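Local coordinates for putative sugar ABC transport system, substrate-binding protein (Bordetella parapertussis, PDB 5IX8), which probably binds a sugar or related carbohydrate in the periplasm and delivers it to an ABC transporter for uptake, at residues G19-H24 with Q68-L73; N28-I33 with V79-A84; G36-A41 with V46-V51; K101-G106 with Q263-E268. All coordinates share one frame; numbering follows the deposited sequence.

Contact 1. Residues G19-H24 with Q68-L73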
loop_
_atom_site.group_PDB
_atom_site.type_symbol
_atom_site.label_atom_id
_atom_site.label_comp_id
_atom_site.label_asym_id
_atom_site.label_seq_id
_atom_site.Cartn_x
_atom_site.Cartn_y
_atom_site.Cartn_z
ATOM N N GLY A 19 12.055 -0.594 15.357
ATOM C CA GLY A 19 12.852 -0.544 14.130
ATOM C C GLY A 19 11.908 -0.783 12.970
ATOM O O GLY A 19 11.055 -1.657 13.050
ATOM N N VAL A 20 12.078 -0.009 11.890
ATOM C CA VAL A 20 11.170 -0.024 10.740
ATOM C C VAL A 20 11.967 -0.346 9.486
ATOM O O VAL A 20 12.969 0.320 9.203
ATOM C CB VAL A 20 10.471 1.339 10.554
ATOM C CG1 VAL A 20 9.527 1.317 9.319
ATOM C CG2 VAL A 20 9.752 1.776 11.829
ATOM N N THR A 21 11.514 -1.337 8.713
ATOM C CA THR A 21 12.043 -1.508 7.361
ATOM C C THR A 21 10.904 -1.621 6.350
ATOM O O THR A 21 9.983 -2.422 6.519
ATOM C CB THR A 21 12.989 -2.718 7.266
ATOM O OG1 THR A 21 13.384 -2.882 5.910
ATOM C CG2 THR A 21 12.351 -4.010 7.782
ATOM N N VAL A 22 10.977 -0.821 5.288
ATOM C CA VAL A 22 9.975 -0.837 4.232
ATOM C C VAL A 22 10.690 -1.047 2.911
ATOM O O VAL A 22 11.917 -1.062 2.853
ATOM C CB VAL A 22 9.141 0.454 4.202
ATOM C CG1 VAL A 22 8.254 0.568 5.463
ATOM C CG2 VAL A 22 10.055 1.700 4.001
ATOM N N VAL A 23 9.910 -1.200 1.830
ATOM C CA VAL A 23 10.514 -1.556 0.547
ATOM C C VAL A 23 11.341 -0.398 0.003
ATOM O O VAL A 23 12.503 -0.571 -0.402
ATOM C CB VAL A 23 9.442 -1.989 -0.478
ATOM C CG1 VAL A 23 10.135 -2.377 -1.808
ATOM C CG2 VAL A 23 8.616 -3.157 0.071
ATOM N N HIS A 24 10.743 0.788 -0.043
ATOM C CA HIS A 24 11.360 1.952 -0.650
ATOM C C HIS A 24 10.618 3.188 -0.152
ATOM O O HIS A 24 9.478 3.113 0.313
ATOM C CB HIS A 24 11.339 1.859 -2.194
ATOM C CG HIS A 24 9.965 1.975 -2.780
ATOM N ND1 HIS A 24 9.305 3.183 -2.897
ATOM C CD2 HIS A 24 9.122 1.039 -3.278
ATOM C CE1 HIS A 24 8.113 2.983 -3.433
ATOM N NE2 HIS A 24 7.969 1.690 -3.658
ATOM N N GLN A 68 17.812 -8.437 11.371
ATOM C CA GLN A 68 18.821 -8.954 12.286
ATOM C C GLN A 68 19.509 -7.843 13.062
ATOM O O GLN A 68 19.762 -7.987 14.266
ATOM C CB GLN A 68 19.829 -9.781 11.500
ATOM C CG GLN A 68 19.225 -11.113 11.102
ATOM C CD GLN A 68 19.024 -11.998 12.315
ATOM O OE1 GLN A 68 19.865 -12.008 13.241
ATOM N NE2 GLN A 68 17.900 -12.734 12.340
ATOM N N SER A 69 19.794 -6.715 12.414
ATOM C CA SER A 69 20.450 -5.629 13.137
ATOM C C SER A 69 19.537 -5.019 14.199
ATOM O O SER A 69 20.029 -4.471 15.202
ATOM C CB SER A 69 20.920 -4.551 12.170
ATOM O OG SER A 69 19.814 -3.829 11.682
ATOM N N PHE A 70 18.217 -5.097 14.008
ATOM C CA PHE A 70 17.310 -4.627 15.054
ATOM C C PHE A 70 17.481 -5.434 16.339
ATOM O O PHE A 70 17.266 -4.909 17.438
ATOM C CB PHE A 70 15.854 -4.709 14.588
ATOM C CG PHE A 70 15.507 -3.809 13.411
ATOM C CD1 PHE A 70 16.361 -2.801 12.969
ATOM C CD2 PHE A 70 14.287 -3.973 12.762
ATOM C CE1 PHE A 70 16.006 -1.989 11.892
ATOM C CE2 PHE A 70 13.923 -3.159 11.707
ATOM C CZ PHE A 70 14.794 -2.177 11.252
ATOM N N LYS A 71 17.860 -6.707 16.218
ATOM C CA LYS A 71 18.111 -7.540 17.389
ATOM C C LYS A 71 19.208 -6.945 18.253
ATOM O O LYS A 71 19.088 -6.874 19.480
ATOM C CB LYS A 71 18.502 -8.951 16.943
ATOM C CG LYS A 71 17.665 -10.062 17.515
ATOM C CD LYS A 71 18.381 -11.426 17.440
ATOM C CE LYS A 71 18.427 -12.000 16.047
ATOM N NZ LYS A 71 18.965 -13.416 16.038
ATOM N N THR A 72 20.302 -6.530 17.616
ATOM C CA THR A 72 21.414 -5.942 18.332
ATOM C C THR A 72 21.071 -4.572 18.885
ATOM O O THR A 72 21.645 -4.160 19.895
ATOM C CB THR A 72 22.608 -5.855 17.393
ATOM O OG1 THR A 72 22.656 -7.053 16.605
ATOM C CG2 THR A 72 23.880 -5.691 18.179
ATOM N N LEU A 73 20.153 -3.845 18.245
ATOM C CA LEU A 73 19.802 -2.519 18.729
ATOM C C LEU A 73 18.788 -2.563 19.857
ATOM O O LEU A 73 18.442 -1.515 20.398
ATOM C CB LEU A 73 19.253 -1.660 17.592
ATOM C CG LEU A 73 20.263 -1.361 16.492
ATOM C CD1 LEU A 73 19.567 -0.825 15.265
ATOM C CD2 LEU A 73 21.344 -0.395 16.977
#

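Contact 2. Residues N28-I33 with V79-A84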
loop_
_atom_site.group_PDB
_atom_site.type_symbol
_atom_site.label_atom_id
_atom_site.label_comp_id
_atom_site.label_asym_id
_atom_site.label_seq_id
_atom_site.Cartn_x
_atom_site.Cartn_y
_atom_site.Cartn_z
ATOM N N ASN A 28 4.374 8.035 -1.988
ATOM C CA ASN A 28 3.814 8.502 -0.734
ATOM C C ASN A 28 3.387 7.378 0.183
ATOM O O ASN A 28 2.987 7.659 1.321
ATOM C CB ASN A 28 2.600 9.409 -0.974
ATOM C CG ASN A 28 3.008 10.784 -1.398
ATOM O OD1 ASN A 28 4.145 11.207 -1.125
ATOM N ND2 ASN A 28 2.107 11.501 -2.079
ATOM N N PHE A 29 3.424 6.124 -0.274
ATOM C CA PHE A 29 2.789 5.084 0.532
ATOM C C PHE A 29 3.694 4.646 1.672
ATOM O O PHE A 29 3.359 4.844 2.843
ATOM C CB PHE A 29 2.392 3.891 -0.346
ATOM C CG PHE A 29 1.741 2.764 0.427
ATOM C CD1 PHE A 29 0.512 2.964 1.056
ATOM C CD2 PHE A 29 2.382 1.535 0.582
ATOM C CE1 PHE A 29 -0.107 1.947 1.796
ATOM C CE2 PHE A 29 1.761 0.492 1.300
ATOM C CZ PHE A 29 0.510 0.705 1.906
ATOM N N TYR A 30 4.815 3.988 1.367
ATOM C CA TYR A 30 5.683 3.601 2.483
ATOM C C TYR A 30 6.250 4.818 3.188
ATOM O O TYR A 30 6.469 4.779 4.412
ATOM C CB TYR A 30 6.845 2.707 2.020
ATOM C CG TYR A 30 6.381 1.500 1.229
ATOM C CD1 TYR A 30 5.702 0.443 1.849
ATOM C CD2 TYR A 30 6.640 1.394 -0.133
ATOM C CE1 TYR A 30 5.264 -0.665 1.106
ATOM C CE2 TYR A 30 6.175 0.268 -0.879
ATOM C CZ TYR A 30 5.507 -0.745 -0.236
ATOM O OH TYR A 30 5.038 -1.840 -0.910
ATOM N N LYS A 31 6.519 5.893 2.443
ATOM C CA LYS A 31 7.014 7.101 3.098
ATOM C C LYS A 31 5.956 7.670 4.042
ATOM O O LYS A 31 6.281 8.152 5.132
ATOM C CB LYS A 31 7.452 8.139 2.040
ATOM C CG LYS A 31 8.214 9.303 2.638
ATOM C CD LYS A 31 8.442 10.459 1.630
ATOM C CE LYS A 31 9.155 9.976 0.431
ATOM N NZ LYS A 31 9.386 11.035 -0.600
ATOM N N GLY A 32 4.676 7.602 3.648
ATOM C CA GLY A 32 3.597 7.955 4.565
ATOM C C GLY A 32 3.570 7.098 5.819
ATOM O O GLY A 32 3.394 7.603 6.937
ATOM N N ILE A 33 3.687 5.781 5.656
ATOM C CA ILE A 33 3.733 4.921 6.831
ATOM C C ILE A 33 4.872 5.340 7.750
ATOM O O ILE A 33 4.687 5.500 8.969
ATOM C CB ILE A 33 3.862 3.447 6.419
ATOM C CG1 ILE A 33 2.651 3.025 5.593
ATOM C CG2 ILE A 33 4.073 2.601 7.666
ATOM C CD1 ILE A 33 2.791 1.628 5.043
ATOM N N VAL A 79 8.953 -3.324 12.544
ATOM C CA VAL A 79 7.826 -3.000 11.673
ATOM C C VAL A 79 8.273 -3.266 10.242
ATOM O O VAL A 79 9.306 -2.749 9.818
ATOM C CB VAL A 79 7.395 -1.532 11.847
ATOM C CG1 VAL A 79 6.240 -1.177 10.891
ATOM C CG2 VAL A 79 7.045 -1.253 13.304
ATOM N N LEU A 80 7.514 -4.081 9.508
ATOM C CA LEU A 80 7.976 -4.668 8.260
ATOM C C LEU A 80 6.958 -4.433 7.149
ATOM O O LEU A 80 5.800 -4.837 7.277
ATOM C CB LEU A 80 8.200 -6.178 8.441
ATOM C CG LEU A 80 8.461 -6.958 7.156
ATOM C CD1 LEU A 80 9.761 -6.444 6.489
ATOM C CD2 LEU A 80 8.498 -8.477 7.490
ATOM N N SER A 81 7.401 -3.793 6.064
ATOM C CA SER A 81 6.738 -3.857 4.756
ATOM C C SER A 81 7.674 -4.624 3.844
ATOM O O SER A 81 8.735 -4.094 3.489
ATOM C CB SER A 81 6.475 -2.463 4.184
ATOM O OG SER A 81 5.650 -1.687 5.024
ATOM N N PRO A 82 7.347 -5.848 3.440
ATOM C CA PRO A 82 8.364 -6.725 2.841
ATOM C C PRO A 82 8.556 -6.512 1.345
ATOM O O PRO A 82 7.640 -6.147 0.609
ATOM C CB PRO A 82 7.803 -8.129 3.121
ATOM C CG PRO A 82 6.303 -7.916 3.006
ATOM C CD PRO A 82 6.054 -6.537 3.628
ATOM N N ALA A 83 9.774 -6.787 0.897
ATOM C CA ALA A 83 10.115 -6.684 -0.520
ATOM C C ALA A 83 9.657 -7.890 -1.335
ATOM O O ALA A 83 9.827 -7.902 -2.560
ATOM C CB ALA A 83 11.619 -6.497 -0.688
ATOM N N ALA A 84 9.125 -8.906 -0.684
ATOM C CA ALA A 84 8.509 -10.046 -1.343
ATOM C C ALA A 84 7.533 -10.640 -0.351
ATOM O O ALA A 84 7.687 -10.468 0.862
ATOM C CB ALA A 84 9.530 -11.109 -1.742
#

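Contact 3. Residues G36-A41 with V46-V51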
loop_
_atom_site.group_PDB
_atom_site.type_symbol
_atom_site.label_atom_id
_atom_site.label_comp_id
_atom_site.label_asym_id
_atom_site.label_seq_id
_atom_site.Cartn_x
_atom_site.Cartn_y
_atom_site.Cartn_z
ATOM N N GLY A 36 4.002 8.546 9.496
ATOM C CA GLY A 36 2.997 8.341 10.539
ATOM C C GLY A 36 3.600 7.710 11.771
ATOM O O GLY A 36 3.283 8.099 12.902
ATOM N N ILE A 37 4.523 6.758 11.574
ATOM C CA ILE A 37 5.187 6.155 12.730
ATOM C C ILE A 37 6.025 7.189 13.477
ATOM O O ILE A 37 5.952 7.308 14.710
ATOM C CB ILE A 37 6.052 4.963 12.284
ATOM C CG1 ILE A 37 5.140 3.825 11.782
ATOM C CG2 ILE A 37 6.916 4.477 13.455
ATOM C CD1 ILE A 37 5.951 2.653 11.193
ATOM N N VAL A 38 6.875 7.911 12.748
ATOM C CA VAL A 38 7.793 8.869 13.384
ATOM C C VAL A 38 7.024 9.987 14.083
ATOM O O VAL A 38 7.305 10.353 15.241
ATOM C CB VAL A 38 8.760 9.422 12.326
ATOM C CG1 VAL A 38 9.527 10.625 12.898
ATOM C CG2 VAL A 38 9.698 8.318 11.891
ATOM N N ASP A 39 6.031 10.551 13.400
ATOM C CA ASP A 39 5.309 11.652 14.013
ATOM C C ASP A 39 4.432 11.186 15.173
ATOM O O ASP A 39 4.284 11.902 16.170
ATOM C CB ASP A 39 4.468 12.383 12.974
ATOM C CG ASP A 39 3.842 13.605 13.561
ATOM O OD1 ASP A 39 4.622 14.543 13.868
ATOM O OD2 ASP A 39 2.605 13.612 13.759
ATOM N N GLU A 40 3.824 10.010 15.069
ATOM C CA GLU A 40 3.053 9.544 16.213
ATOM C C GLU A 40 3.972 9.186 17.371
ATOM O O GLU A 40 3.613 9.393 18.535
ATOM C CB GLU A 40 2.182 8.346 15.799
ATOM C CG GLU A 40 1.118 8.056 16.846
ATOM C CD GLU A 40 0.040 9.127 16.930
ATOM O OE1 GLU A 40 -0.101 9.982 16.015
ATOM O OE2 GLU A 40 -0.721 9.079 17.923
ATOM N N ALA A 41 5.165 8.657 17.086
ATOM C CA ALA A 41 6.059 8.277 18.182
ATOM C C ALA A 41 6.451 9.481 19.021
ATOM O O ALA A 41 6.544 9.376 20.258
ATOM C CB ALA A 41 7.310 7.578 17.650
ATOM N N VAL A 46 7.553 7.166 22.259
ATOM C CA VAL A 46 8.049 5.960 21.604
ATOM C C VAL A 46 9.292 6.350 20.833
ATOM O O VAL A 46 9.342 7.433 20.229
ATOM C CB VAL A 46 6.988 5.336 20.670
ATOM C CG1 VAL A 46 7.608 4.251 19.789
ATOM C CG2 VAL A 46 5.845 4.753 21.540
ATOM N N GLU A 47 10.306 5.482 20.857
ATOM C CA GLU A 47 11.561 5.751 20.164
ATOM C C GLU A 47 11.615 4.951 18.871
ATOM O O GLU A 47 11.435 3.726 18.884
ATOM C CB GLU A 47 12.747 5.378 21.048
ATOM C CG GLU A 47 14.077 5.670 20.428
ATOM C CD GLU A 47 15.229 5.230 21.309
ATOM O OE1 GLU A 47 14.983 4.876 22.479
ATOM O OE2 GLU A 47 16.382 5.231 20.833
ATOM N N VAL A 48 11.852 5.635 17.757
ATOM C CA VAL A 48 12.099 4.982 16.479
ATOM C C VAL A 48 13.606 4.958 16.299
ATOM O O VAL A 48 14.241 6.000 16.096
ATOM C CB VAL A 48 11.406 5.711 15.328
ATOM C CG1 VAL A 48 11.677 4.993 13.971
ATOM C CG2 VAL A 48 9.904 5.848 15.652
ATOM N N VAL A 49 14.189 3.769 16.416
ATOM C CA VAL A 49 15.647 3.679 16.411
ATOM C C VAL A 49 16.207 3.786 15.000
ATOM O O VAL A 49 17.290 4.355 14.784
ATOM C CB VAL A 49 16.077 2.366 17.074
ATOM C CG1 VAL A 49 17.580 2.180 16.967
ATOM C CG2 VAL A 49 15.611 2.371 18.496
ATOM N N GLN A 50 15.489 3.260 14.023
ATOM C CA GLN A 50 16.005 3.246 12.670
ATOM C C GLN A 50 14.840 3.054 11.724
ATOM O O GLN A 50 13.913 2.297 12.034
ATOM C CB GLN A 50 17.024 2.114 12.513
ATOM C CG GLN A 50 17.740 2.143 11.223
ATOM C CD GLN A 50 18.777 1.058 11.153
ATOM O OE1 GLN A 50 18.513 -0.025 10.647
ATOM N NE2 GLN A 50 19.971 1.342 11.665
ATOM N N VAL A 51 14.894 3.740 10.585
ATOM C CA VAL A 51 14.063 3.432 9.427
ATOM C C VAL A 51 14.998 3.012 8.309
ATOM O O VAL A 51 15.924 3.755 7.956
ATOM C CB VAL A 51 13.204 4.620 8.996
ATOM C CG1 VAL A 51 12.368 4.222 7.801
ATOM C CG2 VAL A 51 12.324 5.091 10.146
#

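Contact 4. Residues K101-G106 with Q263-E268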
loop_
_atom_site.group_PDB
_atom_site.type_symbol
_atom_site.label_atom_id
_atom_site.label_comp_id
_atom_site.label_asym_id
_atom_site.label_seq_id
_atom_site.Cartn_x
_atom_site.Cartn_y
_atom_site.Cartn_z
ATOM N N LYS A 101 8.777 -8.774 18.712
ATOM C CA LYS A 101 7.589 -9.046 17.913
ATOM C C LYS A 101 7.659 -8.228 16.630
ATOM O O LYS A 101 8.287 -7.162 16.583
ATOM C CB LYS A 101 6.316 -8.707 18.703
ATOM C CG LYS A 101 6.168 -9.606 19.886
ATOM C CD LYS A 101 4.899 -9.309 20.668
ATOM C CE LYS A 101 4.790 -10.263 21.860
ATOM N NZ LYS A 101 3.387 -10.303 22.337
ATOM N N THR A 102 7.044 -8.749 15.574
ATOM C CA THR A 102 7.084 -8.108 14.268
ATOM C C THR A 102 5.677 -7.665 13.896
ATOM O O THR A 102 4.720 -8.439 14.017
ATOM C CB THR A 102 7.653 -9.046 13.190
ATOM O OG1 THR A 102 9.001 -9.375 13.534
ATOM C CG2 THR A 102 7.706 -8.321 11.858
ATOM N N ILE A 103 5.563 -6.417 13.466
ATOM C CA ILE A 103 4.300 -5.822 13.053
ATOM C C ILE A 103 4.325 -5.675 11.541
ATOM O O ILE A 103 5.267 -5.097 10.982
ATOM C CB ILE A 103 4.086 -4.453 13.726
ATOM C CG1 ILE A 103 4.078 -4.624 15.258
ATOM C CG2 ILE A 103 2.796 -3.757 13.204
ATOM C CD1 ILE A 103 4.212 -3.279 16.047
ATOM N N SER A 104 3.272 -6.149 10.889
ATOM C CA SER A 104 3.121 -6.003 9.439
ATOM C C SER A 104 2.537 -4.636 9.125
ATOM O O SER A 104 1.525 -4.248 9.722
ATOM C CB SER A 104 2.184 -7.111 8.929
ATOM O OG SER A 104 1.703 -6.872 7.612
ATOM N N ALA A 105 3.168 -3.891 8.197
ATOM C CA ALA A 105 2.701 -2.556 7.832
ATOM C C ALA A 105 2.339 -2.479 6.357
ATOM O O ALA A 105 3.162 -2.812 5.494
ATOM C CB ALA A 105 3.776 -1.518 8.154
ATOM N N GLY A 106 1.109 -2.017 6.067
ATOM C CA GLY A 106 0.709 -1.612 4.723
ATOM C C GLY A 106 0.350 -2.706 3.735
ATOM O O GLY A 106 -0.614 -2.562 2.982
ATOM N N GLN A 263 0.078 3.328 18.028
ATOM C CA GLN A 263 -0.931 3.230 19.084
ATOM C C GLN A 263 -1.241 1.776 19.439
ATOM O O GLN A 263 -1.510 1.458 20.613
ATOM C CB GLN A 263 -2.206 3.972 18.668
ATOM C CG GLN A 263 -1.983 5.497 18.647
ATOM C CD GLN A 263 -1.746 6.035 20.050
ATOM O OE1 GLN A 263 -2.212 5.453 21.021
ATOM N NE2 GLN A 263 -1.000 7.133 20.168
ATOM N N TYR A 264 -1.217 0.883 18.441
ATOM C CA TYR A 264 -1.431 -0.536 18.707
ATOM C C TYR A 264 -0.246 -1.132 19.454
ATOM O O TYR A 264 -0.431 -1.951 20.380
ATOM C CB TYR A 264 -1.654 -1.312 17.390
ATOM C CG TYR A 264 -3.059 -1.272 16.807
ATOM C CD1 TYR A 264 -3.694 -0.054 16.512
ATOM C CD2 TYR A 264 -3.746 -2.463 16.548
ATOM C CE1 TYR A 264 -4.974 -0.031 15.998
ATOM C CE2 TYR A 264 -5.040 -2.463 16.015
ATOM C CZ TYR A 264 -5.647 -1.252 15.748
ATOM O OH TYR A 264 -6.920 -1.246 15.223
ATOM N N ALA A 265 0.980 -0.748 19.051
ATOM C CA ALA A 265 2.177 -1.294 19.701
ATOM C C ALA A 265 2.226 -0.925 21.187
ATOM O O ALA A 265 2.617 -1.761 22.025
ATOM C CB ALA A 265 3.452 -0.814 18.993
ATOM N N ILE A 266 1.857 0.319 21.541
ATOM C CA ILE A 266 1.898 0.700 22.959
ATOM C C ILE A 266 0.970 -0.185 23.761
ATOM O O ILE A 266 1.319 -0.662 24.858
ATOM C CB ILE A 266 1.518 2.178 23.150
ATOM C CG1 ILE A 266 2.548 3.102 22.510
ATOM C CG2 ILE A 266 1.397 2.515 24.637
ATOM C CD1 ILE A 266 2.046 4.541 22.341
ATOM N N ARG A 267 -0.229 -0.421 23.227
ATOM C CA ARG A 267 -1.200 -1.255 23.921
ATOM C C ARG A 267 -0.702 -2.678 24.042
ATOM O O ARG A 267 -0.802 -3.291 25.113
ATOM C CB ARG A 267 -2.541 -1.181 23.184
ATOM C CG ARG A 267 -3.195 0.180 23.441
ATOM C CD ARG A 267 -4.348 0.377 22.478
ATOM N NE ARG A 267 -5.142 1.537 22.887
ATOM C CZ ARG A 267 -4.848 2.786 22.565
ATOM N NH1 ARG A 267 -3.805 3.068 21.765
ATOM N NH2 ARG A 267 -5.630 3.737 23.020
ATOM N N GLU A 268 -0.178 -3.239 22.949
ATOM C CA GLU A 268 0.334 -4.612 23.013
ATOM C C GLU A 268 1.438 -4.715 24.056
ATOM O O GLU A 268 1.441 -5.624 24.897
ATOM C CB GLU A 268 0.851 -5.035 21.640
ATOM C CG GLU A 268 0.751 -6.540 21.351
ATOM C CD GLU A 268 1.874 -7.363 21.971
ATOM O OE1 GLU A 268 2.973 -6.814 22.235
ATOM O OE2 GLU A 268 1.653 -8.587 22.184
HETATM O O HOH W 1 4.629 -8.022 23.970
#

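Contact 1. Residues G19-H24 with Q68-L73
Phe70 of helix 60-73 lays its ring against the backbone of Gly19 and Val20 in strand 17-22, an inner strand, next to the edge strand 47-53, of the parallel sheet in the first lobe of this periplasmic binding protein fold. The helix links strand 47-53 to strand 77-80 and so passes over the strand that lies between them in the sheet, running nearly antiparallel to it (168°), the axes of the two short segments approaching to 9.3 Å. Packing is tight at the ring. Gly19 has no side chain to hold the ring off, and its CA sits over one face as a CH-pi contact, 3.8 Å from the ring centroid and 14° from the normal. Farther along the ring, Phe70 CE2 reaches Gly19 C at 3.4 Å, while CZ approaches Val20 N obliquely at 3.5 Å. With CG anti to the carbonyl carbon (chi1 -64°), the ring is carried from the helix down onto the strand. Toward Thr21 the fit slackens: its CG2 comes no nearer than 4.3 Å to Phe70 CE2, and its hydroxyl is engaged instead by Gln66 and Gln63, earlier in the same helix. On the outer, more exposed side of the helix, Gln68 and Lys71 turn to Asp94, Lys71 by a salt bridge. At the ring's edge, near its plane, Thr21 N lies 4.2 Å from Phe70 CZ.

Contact 2. Residues N28-I33 with V79-A84
Tyr30 and Ile33, near the beginning of helix 28-43, face Ser81 in the loop that leaves strand 77-80 at its carboxyl end. In the two-lobed fold of this binding-protein family, such strand ends border the cleft between the lobes, where sugar is usually held, and here Asn28 ND2 is hydrogen-bonded to Met233 O of the second lobe. Van der Waals contact alone joins the two segments. Tyr30 meets Ser81 obliquely, through CD1 and CE1, with CE1 lying 3.8 Å from Ser81 CB and CD1 at the same distance from Ser81 OG. Ile33 adds a looser touch, its CD1 standing 4.4 Å from Ser81 OG. Aromatic packing backs the tyrosine: Phe29 CD2, from the same helix, rests 3.6 Å above one face of the Tyr30 ring, offset toward the rim; His24, from the loop before the helix, meets that ring edge-to-face. The hydrogen bonds of both polar side chains lead elsewhere. Tyr30 OH pairs with Tyr57 OH, which fixes the far end of the ring. The serine hydroxyl lies anti to its own carbonyl carbon (chi1 -60°), and Ser81 OG is hydrogen-bonded to Ala105 O of the neighbouring strand.

Contact 3. Residues G36-A41 with V46-V51
The second half of the beta-alpha-beta unit formed by strand 17-22, helix 28-43 and strand 47-53 closes here, with Ala41 and Ile37 of the helix set against Val46 and Val48. A single backbone hydrogen bond spans the turn between them: Val46 N donates to Ala41 O over 3.1 Å, almost straight at 172°, with the donor tilted out of the carbonyl plane. The methyl of Ala41 is wedged against the incoming chain, with its CB 3.3 Å from Val46 O and 3.8 Å from Val46 CB. From this turn the chain becomes the outermost strand of the parallel sheet, its direction 139° from that of the helix, the axes of the two short segments approaching to 8.3 Å, and the helix covers one face of it. Val48 does most of the work on that face. Its CG2, anti to the carbonyl carbon (chi1 -180°), fits between Ala41 CB at 3.7 Å and Ile37 CG2 at 4.0 Å, the isoleucine and valine side chains meeting at about a right angle. The other branch is looser, Val48 CG1 lying 4.4 Å from Val38 CG2. Beyond the pair, Leu18 and Val262 pack on both Ile37 and Val46.

Contact 4. Residues K101-G106 with Q263-E268
Glu268 OE1 is gripped by two groups, the hydroxyl of Tyr77 and a water that donates to it over 2.7 Å and makes a weak, longer bond with Lys101 NZ. The other carboxylate oxygen faces the lysine directly. Lys101 NZ and Glu268 OE2 form a salt bridge, although the modelled separation of 2.4 Å is too short to be taken literally. The lysine reaches it from the start of strand 101-105 with a chain extended beyond CG, whereas the glutamate folds over at its second torsion (chi2 -81°) to bring the carboxylate slantwise across the end of the lysine chain; Lys101 CD stands 3.5 Å from Glu268 OE1. The lysine is exposed, so this charged end of the contact lies at the protein surface. Deeper in, the meeting turns apolar and slender, Ile103 CD1 touching Ala265 CB at 3.9 Å. On another side of the same helix, Arg267 NH1 spans one turn to Gln263, bonding both its backbone O and its side-chain OE1 at 3.0 Å, with both acceptors close to the guanidinium plane. Helix 254-270 follows strand 246-250 of the second lobe's sheet, yet packs on the first lobe's sheet, where Ile261 covers Ile103 and Ala105 and Tyr77 of the adjoining strand 77-80 lies against Lys101 and Ile103.

How the contacts relate
Each contact sets a helix against one parallel sheet, or, in contact 2, against the loop that leaves it. Contacts 1 and 2, with centres 12 Å apart, are stitched along neighbouring strands by Gly19 O to Val79 N at 2.7 Å, and contact 3 joins the other edge of strand 17-22 through Val20 N to Gln50 O at 3.0 Å. Contact 2 meets contact 4 where Leu80 N lies 2.9 Å from Ile103 O. Glu40 OE2 of contact 3 lies 3.0 Å from Gln263 NE2 of contact 4, joining two helices. The centre of contact 2 is about 7 Å from that of the chain, consistent with a place near the interlobe cleft where a sugar would probably bind; the other centres are 17 to 19 Å from it.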